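Local coordinates for heavy metal-binding domain-containing protein (Pediococcus pentosaceus, PDB 3QKB) that is of unknown function but forms a pentameric assembly of a DUF74-family fold and may bind heavy metals, at residues 37-42 with 65-70; 41-46 with 56-61; 51-56 with 93-98; 81-86 with 101-106. All coordinates share one frame; numbering follows the deposited sequence. Where two conformers were deposited one is given.

Contact 1 of 4, residues 37-42 with 65-70; sequences VEATSS and QKLKKK
With CG placed anti to the carbonyl carbon in both (chi1 -74°), Lys66 and Lys70 leave the helix on the side of strand 37-42 and stretch up to its backbone carbonyls. Lys70 is extended from CG onward, and its NZ meets Glu38 O at 3.0 Å almost in line with the carbonyl bond (176°). Lys66 bends only at its last torsion, bringing NZ to 3.2 Å from Thr40 O. Val37, Ala39 and Ser41 pair by backbone with strand 94-109, so the two lysines serve the carbonyls on the other edge of this strand, outermost within the chain. The helix runs nearly antiparallel to the strand (149°) and is laid on one face of the mixed sheet, a two-layer alpha/beta arrangement. Beneath the lysines the contact is apolar. Leu67 reaches in with CD2, 3.8 Å from Val37 CG2 and 3.4 Å from Ala39 N, the Val37 and Leu67 side chains running side by side in opposite senses. Ala39 CB lies 3.5 Å from Lys66 CB. The Glu38 carboxylate turns elsewhere, to Lys64 and Tyr84 of the second subunit; Thr40 OG1 bonds His101.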
loop_
_atom_site.group_PDB
_atom_site.type_symbol
_atom_site.label_atom_id
_atom_site.label_comp_id
_atom_site.label_asym_id
_atom_site.label_seq_id
_atom_site.Cartn_x
_atom_site.Cartn_y
_atom_site.Cartn_z
ATOM N N VAL A 37 4.994 6.381 -14.092
ATOM C CA VAL A 37 3.728 6.506 -14.825
ATOM C C VAL A 37 2.601 5.933 -14.013
ATOM O O VAL A 37 2.809 5.074 -13.187
ATOM C CB VAL A 37 3.756 5.784 -16.190
ATOM C CG1 VAL A 37 4.693 6.502 -17.158
ATOM C CG2 VAL A 37 4.134 4.313 -16.014
ATOM N N GLU A 38 1.398 6.432 -14.275
ATOM C CA GLU A 38 0.175 6.030 -13.575
ATOM C C GLU A 38 -0.987 5.852 -14.581
ATOM O O GLU A 38 -1.051 6.546 -15.604
ATOM C CB GLU A 38 -0.240 7.068 -12.534
ATOM C CG GLU A 38 0.888 7.593 -11.667
ATOM C CD GLU A 38 1.674 8.761 -12.274
ATOM O OE1 GLU A 38 1.218 9.407 -13.271
ATOM O OE2 GLU A 38 2.762 9.031 -11.727
ATOM N N ALA A 39 -1.899 4.942 -14.260
ATOM C CA ALA A 39 -3.109 4.732 -15.029
ATOM C C ALA A 39 -4.221 4.428 -14.048
ATOM O O ALA A 39 -3.965 3.831 -12.993
ATOM C CB ALA A 39 -2.925 3.582 -15.994
ATOM N N THR A 40 -5.431 4.897 -14.369
ATOM C CA THR A 40 -6.640 4.569 -13.622
ATOM C C THR A 40 -7.645 3.909 -14.593
ATOM O O THR A 40 -7.766 4.319 -15.761
ATOM C CB THR A 40 -7.262 5.841 -12.967
ATOM O OG1 THR A 40 -6.306 6.450 -12.083
ATOM C CG2 THR A 40 -8.532 5.511 -12.202
ATOM N N SER A 41 -8.330 2.877 -14.125
ATOM C CA SER A 41 -9.458 2.318 -14.859
ATOM C C SER A 41 -10.581 2.032 -13.903
ATOM O O SER A 41 -10.346 1.742 -12.747
ATOM C CB SER A 41 -9.055 1.034 -15.577
ATOM O OG SER A 41 -8.458 0.146 -14.652
ATOM N N SER A 42 -11.800 2.111 -14.419
ATOM C CA SER A 42 -12.992 1.991 -13.612
ATOM C C SER A 42 -14.173 1.411 -14.392
ATOM O O SER A 42 -14.171 1.409 -15.644
ATOM C CB SER A 42 -13.376 3.360 -13.039
ATOM O OG SER A 42 -13.873 4.229 -14.052
ATOM N N GLN A 65 -2.461 -2.469 -19.349
ATOM C CA GLN A 65 -2.341 -2.081 -20.769
ATOM C C GLN A 65 -2.125 -0.575 -20.928
ATOM O O GLN A 65 -1.332 -0.165 -21.756
ATOM C CB GLN A 65 -3.560 -2.512 -21.619
ATOM C CG GLN A 65 -3.658 -4.021 -21.957
ATOM C CD GLN A 65 -2.425 -4.565 -22.691
ATOM O OE1 GLN A 65 -2.285 -4.421 -23.914
ATOM N NE2 GLN A 65 -1.516 -5.185 -21.932
ATOM N N LYS A 66 -2.817 0.237 -20.132
ATOM C CA LYS A 66 -2.606 1.685 -20.151
ATOM C C LYS A 66 -1.178 2.030 -19.756
ATOM O O LYS A 66 -0.550 2.853 -20.404
ATOM C CB LYS A 66 -3.593 2.407 -19.220
ATOM C CG LYS A 66 -5.036 2.484 -19.729
ATOM C CD LYS A 66 -5.872 3.395 -18.810
ATOM C CE LYS A 66 -7.355 3.390 -19.144
ATOM N NZ LYS A 66 -7.967 4.736 -18.901
ATOM N N LEU A 67 -0.677 1.391 -18.693
ATOM C CA LEU A 67 0.685 1.646 -18.194
ATOM C C LEU A 67 1.727 1.232 -19.217
ATOM O O LEU A 67 2.662 1.977 -19.462
ATOM C CB LEU A 67 0.950 0.935 -16.852
ATOM C CG LEU A 67 0.273 1.494 -15.580
ATOM C CD1 LEU A 67 0.613 0.612 -14.387
ATOM C CD2 LEU A 67 0.648 2.937 -15.284
ATOM N N LYS A 68 1.543 0.067 -19.839
ATOM C CA LYS A 68 2.468 -0.423 -20.883
ATOM C C LYS A 68 2.536 0.515 -22.072
ATOM O O LYS A 68 3.624 0.860 -22.498
ATOM C CB LYS A 68 2.095 -1.840 -21.332
ATOM C CG LYS A 68 2.513 -2.925 -20.344
ATOM C CD LYS A 68 1.947 -4.280 -20.739
ATOM C CE LYS A 68 2.502 -5.404 -19.870
ATOM N NZ LYS A 68 2.261 -6.755 -20.454
ATOM N N LYS A 69 1.372 0.962 -22.559
ATOM C CA LYS A 69 1.296 1.952 -23.652
ATOM C C LYS A 69 2.022 3.272 -23.296
ATOM O O LYS A 69 2.667 3.854 -24.161
ATOM C CB LYS A 69 -0.163 2.224 -24.083
ATOM N N LYS A 70 1.956 3.705 -22.029
ATOM C CA LYS A 70 2.718 4.889 -21.573
ATOM C C LYS A 70 4.215 4.618 -21.530
ATOM O O LYS A 70 5.004 5.503 -21.835
ATOM C CB LYS A 70 2.231 5.384 -20.203
ATOM C CG LYS A 70 0.894 6.105 -20.256
ATOM C CD LYS A 70 0.531 6.797 -18.930
ATOM C CE LYS A 70 -0.897 7.366 -18.981
ATOM N NZ LYS A 70 -1.189 8.389 -17.948
#

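Contact 2 of 4, residues 41-46 with 56-61; sequences SSLMLA and FDQLFD
Leu43 and Leu59 meet obliquely, branch against branch, with Leu43 CD2 3.9 Å from Leu59 CD2. Leu43 holds CG between its backbone N and carbonyl carbon (chi1 65°), which directs the isobutyl group at the helix. Its CG rests 4.1 Å from Leu59 CD1, so both methyls of Leu59 take part in the packing. The same Leu43 CD2 also touches the amide of Gln58, whose extended chain crosses the leucine at about a right angle and brings NE2 to 3.5 Å. Here the amide end of Gln58, an exposed residue, meets the methyl by van der Waals contact. Leu59 CD2 lies against the strand backbone as well, 3.5 Å from Ser42 C. Ser41 supplies the one polar link between the segments: its hydroxyl donates to Leu59 O, OG to O 2.9 Å. The donor arrives from well off the end of the carbonyl, at a C=O...OG angle of 118°, and tilted 33° from the carbonyl plane. The bond ties a strand side chain to the backbone of the same leucine that packs on Leu43. Behind Leu59 stands Val100 of strand 94-109. Strand 31-44, helix 56-73 and strand 78-91 follow one another in the chain, and strand 94-109 lies between the two parallel strands; the contact thus belongs to a split beta-alpha-beta unit, with the helix laid on the sheet.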
loop_
_atom_site.group_PDB
_atom_site.type_symbol
_atom_site.label_atom_id
_atom_site.label_comp_id
_atom_site.label_asym_id
_atom_site.label_seq_id
_atom_site.Cartn_x
_atom_site.Cartn_y
_atom_site.Cartn_z
ATOM N N SER A 41 -8.330 2.877 -14.125
ATOM C CA SER A 41 -9.458 2.318 -14.859
ATOM C C SER A 41 -10.581 2.032 -13.903
ATOM O O SER A 41 -10.346 1.742 -12.747
ATOM C CB SER A 41 -9.055 1.034 -15.577
ATOM O OG SER A 41 -8.458 0.146 -14.652
ATOM N N SER A 42 -11.800 2.111 -14.419
ATOM C CA SER A 42 -12.992 1.991 -13.612
ATOM C C SER A 42 -14.173 1.411 -14.392
ATOM O O SER A 42 -14.171 1.409 -15.644
ATOM C CB SER A 42 -13.376 3.360 -13.039
ATOM O OG SER A 42 -13.873 4.229 -14.052
ATOM N N LEU A 43 -15.161 0.905 -13.651
ATOM C CA LEU A 43 -16.421 0.505 -14.236
ATOM C C LEU A 43 -17.554 0.743 -13.283
ATOM O O LEU A 43 -17.341 0.842 -12.108
ATOM C CB LEU A 43 -16.385 -0.968 -14.685
ATOM C CG LEU A 43 -16.220 -2.075 -13.643
ATOM C CD1 LEU A 43 -17.542 -2.386 -12.954
ATOM C CD2 LEU A 43 -15.648 -3.354 -14.332
HETATM N N MSE A 44 -18.767 0.816 -13.828
HETATM C CA MSE A 44 -19.982 1.029 -13.058
HETATM C C MSE A 44 -20.726 -0.299 -12.906
HETATM O O MSE A 44 -21.002 -0.966 -13.907
HETATM C CB MSE A 44 -20.887 2.053 -13.765
HETATM C CG MSE A 44 -22.086 2.515 -12.947
HETATM SE SE MSE A 44 -23.331 3.570 -13.984
HETATM C CE MSE A 44 -22.974 5.276 -13.214
ATOM N N LEU A 45 -21.073 -0.648 -11.657
ATOM C CA LEU A 45 -21.832 -1.860 -11.345
ATOM C C LEU A 45 -23.331 -1.648 -11.571
ATOM O O LEU A 45 -23.863 -0.574 -11.243
ATOM C CB LEU A 45 -21.610 -2.270 -9.903
ATOM C CG LEU A 45 -20.192 -2.728 -9.499
ATOM C CD1 LEU A 45 -20.041 -2.712 -8.000
ATOM C CD2 LEU A 45 -19.874 -4.126 -10.081
ATOM N N ALA A 46 -24.010 -2.666 -12.137
ATOM C CA ALA A 46 -25.488 -2.740 -12.087
ATOM C C ALA A 46 -25.905 -3.039 -10.659
ATOM O O ALA A 46 -25.123 -3.622 -9.894
ATOM C CB ALA A 46 -26.019 -3.809 -13.014
ATOM N N PHE A 56 -13.218 -6.751 -10.758
ATOM C CA PHE A 56 -11.910 -6.093 -10.678
ATOM C C PHE A 56 -10.870 -6.690 -11.630
ATOM O O PHE A 56 -9.949 -5.993 -12.023
ATOM C CB PHE A 56 -11.328 -6.135 -9.247
ATOM C CG PHE A 56 -11.712 -4.970 -8.388
ATOM C CD1 PHE A 56 -11.008 -3.796 -8.468
ATOM C CD2 PHE A 56 -12.771 -5.055 -7.480
ATOM C CE1 PHE A 56 -11.346 -2.708 -7.661
ATOM C CE2 PHE A 56 -13.119 -3.983 -6.667
ATOM C CZ PHE A 56 -12.418 -2.811 -6.752
ATOM N N ASP A 57 -10.988 -7.975 -11.956
ATOM C CA ASP A 57 -10.014 -8.647 -12.833
ATOM C C ASP A 57 -9.744 -7.853 -14.123
ATOM O O ASP A 57 -8.588 -7.525 -14.431
ATOM C CB ASP A 57 -10.494 -10.076 -13.177
ATOM C CG ASP A 57 -10.406 -11.067 -11.960
ATOM O OD1 ASP A 57 -9.897 -10.701 -10.834
ATOM O OD2 ASP A 57 -10.857 -12.224 -12.160
ATOM N N GLN A 58 -10.832 -7.491 -14.806
ATOM C CA GLN A 58 -10.810 -6.623 -16.005
ATOM C C GLN A 58 -9.985 -5.375 -15.817
ATOM O O GLN A 58 -9.241 -4.970 -16.710
ATOM C CB GLN A 58 -12.211 -6.097 -16.349
ATOM C CG GLN A 58 -13.300 -7.082 -16.569
ATOM C CD GLN A 58 -14.638 -6.415 -16.483
ATOM O OE1 GLN A 58 -15.560 -6.917 -15.822
ATOM N NE2 GLN A 58 -14.756 -5.249 -17.124
ATOM N N LEU A 59 -10.226 -4.714 -14.686
ATOM C CA LEU A 59 -9.711 -3.387 -14.431
ATOM C C LEU A 59 -8.202 -3.425 -14.223
ATOM O O LEU A 59 -7.495 -2.545 -14.696
ATOM C CB LEU A 59 -10.420 -2.762 -13.218
ATOM C CG LEU A 59 -11.919 -2.473 -13.346
ATOM C CD1 LEU A 59 -12.450 -2.001 -12.027
ATOM C CD2 LEU A 59 -12.209 -1.439 -14.419
ATOM N N PHE A 60 -7.711 -4.450 -13.532
ATOM C CA PHE A 60 -6.269 -4.654 -13.412
ATOM C C PHE A 60 -5.620 -4.832 -14.790
ATOM O O PHE A 60 -4.586 -4.225 -15.049
ATOM C CB PHE A 60 -5.932 -5.867 -12.536
ATOM C CG PHE A 60 -6.224 -5.675 -11.074
ATOM C CD1 PHE A 60 -5.535 -4.725 -10.334
ATOM C CD2 PHE A 60 -7.176 -6.469 -10.425
ATOM C CE1 PHE A 60 -5.808 -4.536 -8.968
ATOM C CE2 PHE A 60 -7.445 -6.293 -9.064
ATOM C CZ PHE A 60 -6.754 -5.325 -8.335
ATOM N N ASP A 61 -6.226 -5.660 -15.657
ATOM C CA ASP A 61 -5.729 -5.852 -17.034
ATOM C C ASP A 61 -5.687 -4.548 -17.798
ATOM O O ASP A 61 -4.678 -4.240 -18.439
ATOM C CB ASP A 61 -6.591 -6.857 -17.823
ATOM C CG ASP A 61 -6.071 -8.298 -17.735
ATOM O OD1 ASP A 61 -5.395 -8.660 -16.737
ATOM O OD2 ASP A 61 -6.365 -9.085 -18.674
#

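Contact 3 of 4, residues 51-56 with 93-98; sequences DKYNMF and GAPKFL
Leu98 is the centre of this contact, packing against Phe56 of the 51-56 loop, with CD2 also touching Tyr53. Its CB sits over one face of the Phe56 ring in a CH-pi contact, 4.1 Å from the centroid and 20° off the ring normal. With CG anti to the carbonyl carbon (chi1 -57°), the two methyls run out past the CD2-CE2 rim of the ring: CD2 lies 3.6 Å from Phe56 CE2, and CD1 3.8 Å from Phe56 CD2. Leu98 CD2 approaches the Tyr53 ring obliquely at 4.0 Å from CE1, the two side chains crossing at about a right angle. Tyr53 then extends beyond the leucine so that its OH comes 3.4 Å from Pro95 CG, the second point of contact on the strand. Met55 CB adds a further apolar touch on Leu98 CD1 at 4.1 Å. Within the loop, Tyr53 O lies in the plane of the Phe56 ring at its edge. Were Phe56 cut back to alanine, a gap would probably open beside Leu98, leaving CB without the face beneath it and the methyls without the rim they touch. The contact packs the turn leading into helix 56-73 against the start of strand 94-109, with Leu45 beside Leu98, Val88 of strand 78-91 behind Phe56 and Pro95, and Phe97 and His101 of the third subunit meeting the Tyr53 and Phe56 rings.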
loop_
_atom_site.group_PDB
_atom_site.type_symbol
_atom_site.label_atom_id
_atom_site.label_comp_id
_atom_site.label_asym_id
_atom_site.label_seq_id
_atom_site.Cartn_x
_atom_site.Cartn_y
_atom_site.Cartn_z
ATOM N N ASP A 51 -22.366 -7.589 -5.536
ATOM C CA ASP A 51 -21.498 -8.655 -4.996
ATOM C C ASP A 51 -20.353 -9.107 -5.931
ATOM O O ASP A 51 -19.554 -9.938 -5.533
ATOM C CB ASP A 51 -22.349 -9.870 -4.566
ATOM C CG ASP A 51 -23.076 -10.522 -5.715
ATOM O OD1 ASP A 51 -23.456 -9.805 -6.662
ATOM O OD2 ASP A 51 -23.301 -11.746 -5.656
ATOM N N LYS A 52 -20.243 -8.533 -7.133
ATOM C CA LYS A 52 -19.392 -9.105 -8.204
ATOM C C LYS A 52 -17.994 -8.505 -8.181
ATOM O O LYS A 52 -17.589 -7.821 -9.123
ATOM C CB LYS A 52 -20.026 -8.868 -9.584
ATOM C CG LYS A 52 -21.429 -9.423 -9.768
ATOM C CD LYS A 52 -21.454 -10.954 -9.879
ATOM C CE LYS A 52 -22.838 -11.457 -10.335
ATOM N NZ LYS A 52 -23.992 -10.972 -9.494
ATOM N N TYR A 53 -17.237 -8.768 -7.113
ATOM C CA TYR A 53 -15.888 -8.172 -6.969
ATOM C C TYR A 53 -14.851 -8.824 -7.882
ATOM O O TYR A 53 -13.841 -8.213 -8.171
ATOM C CB TYR A 53 -15.478 -8.087 -5.479
ATOM C CG TYR A 53 -16.463 -7.196 -4.766
ATOM C CD1 TYR A 53 -16.434 -5.804 -4.957
ATOM C CD2 TYR A 53 -17.535 -7.733 -4.057
ATOM C CE1 TYR A 53 -17.394 -4.972 -4.395
ATOM C CE2 TYR A 53 -18.499 -6.901 -3.477
ATOM C CZ TYR A 53 -18.412 -5.520 -3.655
ATOM O OH TYR A 53 -19.370 -4.714 -3.106
ATOM N N ASN A 54 -15.152 -10.017 -8.408
ATOM C CA ASN A 54 -14.443 -10.641 -9.565
ATOM C C ASN A 54 -14.263 -9.726 -10.776
ATOM O O ASN A 54 -13.384 -9.928 -11.607
ATOM C CB ASN A 54 -15.183 -11.927 -10.023
ATOM C CG ASN A 54 -16.658 -11.668 -10.419
ATOM O OD1 ASN A 54 -17.502 -11.395 -9.561
ATOM N ND2 ASN A 54 -16.957 -11.760 -11.714
HETATM N N MSE A 55 -15.143 -8.734 -10.899
HETATM C CA MSE A 55 -15.063 -7.781 -11.992
HETATM C C MSE A 55 -13.910 -6.808 -11.909
HETATM O O MSE A 55 -13.658 -6.098 -12.888
HETATM C CB MSE A 55 -16.375 -7.009 -12.122
HETATM C CG MSE A 55 -17.515 -7.879 -12.677
HETATM SE SE MSE A 55 -18.982 -6.765 -13.049
HETATM C CE MSE A 55 -18.849 -6.705 -14.993
ATOM N N PHE A 56 -13.218 -6.751 -10.758
ATOM C CA PHE A 56 -11.910 -6.093 -10.678
ATOM C C PHE A 56 -10.870 -6.690 -11.630
ATOM O O PHE A 56 -9.949 -5.993 -12.023
ATOM C CB PHE A 56 -11.328 -6.135 -9.247
ATOM C CG PHE A 56 -11.712 -4.970 -8.388
ATOM C CD1 PHE A 56 -11.008 -3.796 -8.468
ATOM C CD2 PHE A 56 -12.771 -5.055 -7.480
ATOM C CE1 PHE A 56 -11.346 -2.708 -7.661
ATOM C CE2 PHE A 56 -13.119 -3.983 -6.667
ATOM C CZ PHE A 56 -12.418 -2.811 -6.752
ATOM N N GLY A 93 -25.611 4.590 -0.680
ATOM C CA GLY A 93 -25.544 3.389 0.143
ATOM C C GLY A 93 -25.504 2.065 -0.594
ATOM O O GLY A 93 -25.957 1.059 -0.050
ATOM N N ALA A 94 -24.983 2.060 -1.821
ATOM C CA ALA A 94 -24.705 0.828 -2.545
ATOM C C ALA A 94 -23.404 1.020 -3.298
ATOM O O ALA A 94 -23.134 2.127 -3.752
ATOM C CB ALA A 94 -25.800 0.521 -3.499
ATOM N N PRO A 95 -22.597 -0.048 -3.445
ATOM C CA PRO A 95 -21.443 -0.012 -4.329
ATOM C C PRO A 95 -21.870 0.264 -5.741
ATOM O O PRO A 95 -22.800 -0.388 -6.227
ATOM C CB PRO A 95 -20.891 -1.428 -4.248
ATOM C CG PRO A 95 -21.476 -2.004 -3.081
ATOM C CD PRO A 95 -22.714 -1.339 -2.767
ATOM N N LYS A 96 -21.254 1.268 -6.366
ATOM C CA LYS A 96 -21.612 1.688 -7.747
ATOM C C LYS A 96 -20.424 1.684 -8.700
ATOM O O LYS A 96 -20.622 1.382 -9.859
ATOM C CB LYS A 96 -22.261 3.068 -7.744
ATOM C CG LYS A 96 -22.978 3.473 -9.029
ATOM C CD LYS A 96 -24.353 2.773 -9.147
ATOM C CE LYS A 96 -25.024 2.964 -10.525
ATOM N NZ LYS A 96 -25.996 1.860 -10.771
ATOM N N PHE A 97 -19.213 2.048 -8.242
ATOM C CA PHE A 97 -18.015 1.992 -9.096
ATOM C C PHE A 97 -16.889 1.197 -8.456
ATOM O O PHE A 97 -16.638 1.316 -7.249
ATOM C CB PHE A 97 -17.496 3.378 -9.417
ATOM C CG PHE A 97 -18.514 4.281 -9.979
ATOM C CD1 PHE A 97 -18.766 4.295 -11.334
ATOM C CD2 PHE A 97 -19.238 5.130 -9.150
ATOM C CE1 PHE A 97 -19.733 5.143 -11.862
ATOM C CE2 PHE A 97 -20.209 5.985 -9.675
ATOM C CZ PHE A 97 -20.463 5.984 -11.026
ATOM N N LEU A 98 -16.219 0.384 -9.281
ATOM C CA LEU A 98 -14.976 -0.271 -8.938
ATOM C C LEU A 98 -13.865 0.485 -9.669
ATOM O O LEU A 98 -13.954 0.717 -10.841
ATOM C CB LEU A 98 -15.012 -1.743 -9.363
ATOM C CG LEU A 98 -16.156 -2.616 -8.804
ATOM C CD1 LEU A 98 -15.974 -4.099 -9.196
ATOM C CD2 LEU A 98 -16.289 -2.462 -7.276
#

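Contact 4 of 4, residues 81-86 with 101-106; sequences GLKYNT and HGYGTV
His101 and Asn85 exchange a pair of short backbone hydrogen bonds: His101 N to Asn85 O at 2.8 Å, nearly straight (171°), and Asn85 N to His101 O, also 2.8 Å. His101 O receives a CA-H...O contact from Tyr84 as well. Lys83 and Tyr103 form the next hydrogen-bonded pair, joined by Lys83 N to Tyr103 O and the reciprocal bond, each 3.0 Å. Between them Tyr84 faces Gly102 in a non-hydrogen-bonded pair, and its ring lies on the face opposite Lys83 and Tyr103, CD1 3.8 Å from Gly102 CA. Tyr103 places CG between its backbone N and carbonyl carbon (chi1 66°), which lays the ring across the neighbouring strand. Lys83 CB makes an off-centre CH-pi contact with it, 4.2 Å from the centroid. At the ring's edge, in its plane, Asn85 OD1 stands 4.0 Å from CE1, the amide turned 84° against the ring. Tyr103 OH bonds Tyr84 N of the second subunit, and Asn85 ND2 bonds Tyr84 O of that same chain. A leucine replacing Tyr103 would probably leave Tyr84 N of the second subunit without its hydroxyl partner and strip the aromatic cover from Lys83 CB. The His101 ring, its edge at Asn85 CB, bonds Glu87 and Thr40. These strands form an antiparallel beta hairpin, one face of which, carrying Asn85, His101 and Tyr103, is a subunit interface of the pentamer.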
loop_
_atom_site.group_PDB
_atom_site.type_symbol
_atom_site.label_atom_id
_atom_site.label_comp_id
_atom_site.label_asym_id
_atom_site.label_seq_id
_atom_site.Cartn_x
_atom_site.Cartn_y
_atom_site.Cartn_z
ATOM N N GLY A 81 8.543 -1.924 -10.216
ATOM C CA GLY A 81 7.944 -1.310 -9.039
ATOM C C GLY A 81 6.444 -1.125 -9.126
ATOM O O GLY A 81 5.925 -0.208 -8.516
ATOM N N LEU A 82 5.740 -1.986 -9.876
ATOM C CA LEU A 82 4.287 -1.867 -10.007
ATOM C C LEU A 82 3.605 -2.012 -8.655
ATOM O O LEU A 82 3.939 -2.908 -7.873
ATOM C CB LEU A 82 3.725 -2.925 -10.964
ATOM C CG LEU A 82 2.197 -2.966 -11.208
ATOM C CD1 LEU A 82 1.669 -1.641 -11.743
ATOM C CD2 LEU A 82 1.859 -4.122 -12.147
ATOM N N LYS A 83 2.685 -1.094 -8.380
ATOM C CA LYS A 83 1.693 -1.247 -7.315
ATOM C C LYS A 83 0.308 -0.878 -7.846
ATOM O O LYS A 83 0.184 -0.197 -8.876
ATOM C CB LYS A 83 2.031 -0.362 -6.121
ATOM C CG LYS A 83 3.377 -0.645 -5.468
ATOM C CD LYS A 83 3.482 -2.047 -4.782
ATOM C CE LYS A 83 4.956 -2.404 -4.384
ATOM N NZ LYS A 83 6.064 -2.079 -5.440
ATOM N N TYR A 84 -0.718 -1.347 -7.139
ATOM C CA TYR A 84 -2.108 -1.024 -7.428
ATOM C C TYR A 84 -2.784 -0.479 -6.185
ATOM O O TYR A 84 -2.670 -1.074 -5.119
ATOM C CB TYR A 84 -2.882 -2.261 -7.801
ATOM C CG TYR A 84 -2.491 -2.970 -9.058
ATOM C CD1 TYR A 84 -2.614 -2.362 -10.285
ATOM C CD2 TYR A 84 -2.125 -4.309 -9.025
ATOM C CE1 TYR A 84 -2.327 -3.062 -11.468
ATOM C CE2 TYR A 84 -1.831 -5.006 -10.168
ATOM C CZ TYR A 84 -1.928 -4.396 -11.388
ATOM O OH TYR A 84 -1.623 -5.139 -12.506
ATOM N N ASN A 85 -3.519 0.614 -6.327
ATOM C CA ASN A 85 -4.530 1.005 -5.345
ATOM C C ASN A 85 -5.895 0.618 -5.894
ATOM O O ASN A 85 -6.110 0.689 -7.110
ATOM C CB ASN A 85 -4.479 2.515 -5.071
ATOM C CG ASN A 85 -3.154 2.965 -4.473
ATOM O OD1 ASN A 85 -2.252 2.145 -4.222
ATOM N ND2 ASN A 85 -3.030 4.267 -4.231
ATOM N N THR A 86 -6.810 0.229 -5.002
ATOM C CA THR A 86 -8.190 -0.102 -5.352
ATOM C C THR A 86 -9.172 0.665 -4.471
ATOM O O THR A 86 -8.895 0.913 -3.293
ATOM C CB THR A 86 -8.455 -1.615 -5.207
ATOM O OG1 THR A 86 -7.872 -2.099 -3.991
ATOM C CG2 THR A 86 -7.868 -2.368 -6.353
ATOM N N HIS A 101 -6.212 1.935 -9.570
ATOM C CA HIS A 101 -5.093 2.762 -10.011
ATOM C C HIS A 101 -3.876 1.899 -10.055
ATOM O O HIS A 101 -3.572 1.242 -9.069
ATOM C CB HIS A 101 -4.830 3.892 -9.029
ATOM C CG HIS A 101 -6.062 4.565 -8.562
ATOM N ND1 HIS A 101 -6.742 5.471 -9.342
ATOM C CD2 HIS A 101 -6.762 4.444 -7.412
ATOM C CE1 HIS A 101 -7.814 5.875 -8.690
ATOM N NE2 HIS A 101 -7.851 5.265 -7.519
ATOM N N GLY A 102 -3.172 1.908 -11.181
ATOM C CA GLY A 102 -1.868 1.231 -11.306
ATOM C C GLY A 102 -0.763 2.256 -11.488
ATOM O O GLY A 102 -0.967 3.261 -12.181
ATOM N N TYR A 103 0.397 2.022 -10.879
ATOM C CA TYR A 103 1.554 2.874 -11.141
ATOM C C TYR A 103 2.856 2.143 -10.980
ATOM O O TYR A 103 2.915 1.102 -10.339
ATOM C CB TYR A 103 1.534 4.111 -10.249
ATOM C CG TYR A 103 1.701 3.846 -8.765
ATOM C CD1 TYR A 103 0.612 3.485 -7.974
ATOM C CD2 TYR A 103 2.924 4.005 -8.147
ATOM C CE1 TYR A 103 0.748 3.258 -6.582
ATOM C CE2 TYR A 103 3.080 3.775 -6.753
ATOM C CZ TYR A 103 1.987 3.392 -5.985
ATOM O OH TYR A 103 2.139 3.177 -4.618
ATOM N N GLY A 104 3.897 2.692 -11.601
ATOM C CA GLY A 104 5.225 2.060 -11.607
ATOM C C GLY A 104 6.279 2.908 -12.285
ATOM O O GLY A 104 5.983 4.003 -12.751
ATOM N N THR A 105 7.509 2.403 -12.326
ATOM C CA THR A 105 8.632 3.147 -12.901
ATOM C C THR A 105 9.041 2.557 -14.243
ATOM O O THR A 105 9.413 1.397 -14.310
ATOM C CB THR A 105 9.830 3.139 -11.950
ATOM O OG1 THR A 105 9.403 3.588 -10.660
ATOM C CG2 THR A 105 10.931 4.054 -12.470
ATOM N N VAL A 106 8.978 3.365 -15.300
ATOM C CA VAL A 106 9.397 2.937 -16.625
ATOM C C VAL A 106 10.910 3.060 -16.724
ATOM O O VAL A 106 11.446 4.137 -16.462
ATOM C CB VAL A 106 8.786 3.794 -17.713
ATOM C CG1 VAL A 106 9.302 3.354 -19.082
ATOM C CG2 VAL A 106 7.278 3.703 -17.660
#

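Contacts 1 and 4 lie near the middle of the chain, their centres about 5 and 6 Å from its centre, and both are buried; contact 3 is buried too, but about 18 Å out, where subunits close over it, while contact 2 is only partly covered. Contacts 1 and 2 hold the same strand 31-44 and helix 56-73 at successive points, the first through lysine-to-carbonyl bonds over an apolar patch, the second through leucines and a serine hydroxyl. Contact 3 joins the loop before that helix to strand 94-109 without any hydrogen bond across, by aromatic and aliphatic packing. Contact 4, by contrast, is sheet pairing, and strand 94-109 passes its backbone bonding on to the strand of contact 1.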